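Side-chain contact in ochratoxinase (PDB 4C65), which uses zinc to hydrolyse the amide bond of the mycotoxin ochratoxin A, releasing L-phenylalanine and ochratoxin alpha: residues A[178-183]-A[189-194]. Sequence-based numbering, arbitrary orientation.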
# COMPACT_ATOMS: atom_id res chain seq x y z
N PRO A 178 -20.81 -5.66 7.30
CA PRO A 178 -22.11 -6.18 6.97
C PRO A 178 -22.18 -6.80 5.59
O PRO A 178 -23.10 -7.52 5.27
CB PRO A 178 -23.02 -4.96 7.04
CG PRO A 178 -22.17 -3.77 6.93
CD PRO A 178 -20.76 -4.18 7.29
N LEU A 179 -21.17 -6.52 4.79
CA LEU A 179 -21.14 -6.95 3.45
C LEU A 179 -19.76 -7.38 3.00
O LEU A 179 -18.75 -6.88 3.46
CB LEU A 179 -21.69 -5.82 2.59
CG LEU A 179 -21.23 -5.89 1.12
CD1 LEU A 179 -22.27 -6.74 0.37
CD2 LEU A 179 -21.01 -4.52 0.47
N CYS A 180 -19.76 -8.33 2.07
CA CYS A 180 -18.53 -8.84 1.55
C CYS A 180 -18.64 -8.94 0.05
O CYS A 180 -19.50 -9.65 -0.47
CB CYS A 180 -18.23 -10.19 2.18
SG CYS A 180 -16.68 -10.91 1.62
N ILE A 181 -17.76 -8.24 -0.67
CA ILE A 181 -17.70 -8.28 -2.12
C ILE A 181 -16.60 -9.23 -2.57
O ILE A 181 -15.43 -9.11 -2.16
CB ILE A 181 -17.41 -6.89 -2.72
CG1 ILE A 181 -18.34 -5.81 -2.17
CG2 ILE A 181 -17.32 -7.00 -4.22
CD1 ILE A 181 -19.67 -5.67 -2.77
N ALA A 182 -16.95 -10.17 -3.44
CA ALA A 182 -15.99 -11.13 -3.94
C ALA A 182 -16.33 -11.48 -5.38
O ALA A 182 -17.50 -11.68 -5.71
CB ALA A 182 -15.98 -12.39 -3.07
N ASP A 183 -15.31 -11.59 -6.22
CA ASP A 183 -15.50 -11.90 -7.61
C ASP A 183 -14.59 -13.05 -8.03
O ASP A 183 -13.36 -12.94 -7.96
CB ASP A 183 -15.20 -10.68 -8.47
CG ASP A 183 -16.13 -9.53 -8.19
OD1 ASP A 183 -17.35 -9.66 -8.42
OD2 ASP A 183 -15.65 -8.49 -7.70
N ARG A 189 -14.11 -18.26 -2.15
CA ARG A 189 -13.70 -19.18 -1.12
C ARG A 189 -13.33 -18.40 0.12
O ARG A 189 -13.77 -18.74 1.21
CB ARG A 189 -12.52 -20.05 -1.55
CG ARG A 189 -12.88 -21.13 -2.56
CD ARG A 189 -11.71 -22.09 -2.70
NE ARG A 189 -11.82 -22.93 -3.88
CZ ARG A 189 -12.57 -24.02 -3.95
NH1 ARG A 189 -13.34 -24.38 -2.93
NH2 ARG A 189 -12.56 -24.72 -5.08
N ARG A 190 -12.50 -17.39 -0.03
CA ARG A 190 -12.13 -16.59 1.13
C ARG A 190 -13.35 -15.91 1.74
O ARG A 190 -13.50 -15.89 2.97
CB ARG A 190 -11.02 -15.59 0.82
CG ARG A 190 -10.75 -14.68 2.03
CD ARG A 190 -9.29 -14.37 2.29
NE ARG A 190 -8.64 -13.82 1.12
CZ ARG A 190 -7.57 -14.33 0.52
NH1 ARG A 190 -7.00 -15.44 0.94
NH2 ARG A 190 -7.09 -13.73 -0.54
N ALA A 191 -14.24 -15.41 0.90
CA ALA A 191 -15.42 -14.73 1.37
C ALA A 191 -16.22 -15.57 2.34
O ALA A 191 -16.58 -15.09 3.41
CB ALA A 191 -16.31 -14.31 0.21
N VAL A 192 -16.50 -16.83 1.97
CA VAL A 192 -17.23 -17.72 2.86
C VAL A 192 -16.42 -17.96 4.14
O VAL A 192 -16.94 -17.88 5.25
CB VAL A 192 -17.54 -19.06 2.18
CG1 VAL A 192 -18.18 -20.03 3.18
CG2 VAL A 192 -18.48 -18.87 1.01
N ARG A 193 -15.13 -18.24 3.97
CA ARG A 193 -14.26 -18.56 5.10
C ARG A 193 -14.17 -17.39 6.09
O ARG A 193 -14.17 -17.60 7.29
CB ARG A 193 -12.89 -18.96 4.60
CG ARG A 193 -12.90 -20.31 3.91
CD ARG A 193 -11.64 -20.55 3.08
NE ARG A 193 -11.78 -21.78 2.29
CZ ARG A 193 -10.82 -22.35 1.59
NH1 ARG A 193 -9.60 -21.86 1.58
NH2 ARG A 193 -11.07 -23.46 0.93
N LEU A 194 -14.16 -16.16 5.60
CA LEU A 194 -14.11 -15.01 6.49
C LEU A 194 -15.38 -14.88 7.34
O LEU A 194 -15.32 -14.37 8.46
CB LEU A 194 -13.91 -13.74 5.70
CG LEU A 194 -12.51 -13.46 5.15
CD1 LEU A 194 -12.59 -12.35 4.11
CD2 LEU A 194 -11.56 -13.05 6.25
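Cys-180 holds SG anti to its own N and beside its carbonyl carbon (chi1 -178°), a setting that carries the sulfur to the methyl of Ala-191 on the following helix. This is a strand-helix packing within the TIM-barrel domain of an amidohydrolase, built on a two-stranded parallel sheet: the short strand 179-181 runs beside strand 142-144, and the chain turns within a few residues into helix 185-198. Cys-180 and Ala-182 both direct their CB toward the helix, whereas the intervening Ile-181 points away and packs on Leu-161 and Tyr-164 of helix 157-164. All three touching residues are buried, and their contact is purely apolar. Their small side chains are consistent with the 6.4 Å separation between CA of Ala-182 and CA of Ala-191. Leu-143 of the neighbouring strand also touches both Cys-180 and Ala-191 and continues this apolar layer. Charged side chains of both segments reach other subunits of the octamer: Arg-190 and Arg-193 form salt bridges with Asp-183 of a second subunit, and Asp-183 receives the same two arginines from a third. The side chain of Cys-180 lies about 9 Å from that of Lys-204, which binds both zinc sites. Cys-180 and Ala-182 converge on one small residue: SG of Cys-180 is 3.7 Å from CB of Ala-191 and 4.0 Å from its CA, while the methyl CB of Ala-182 meets the same CB of Ala-191 at 3.8 Å.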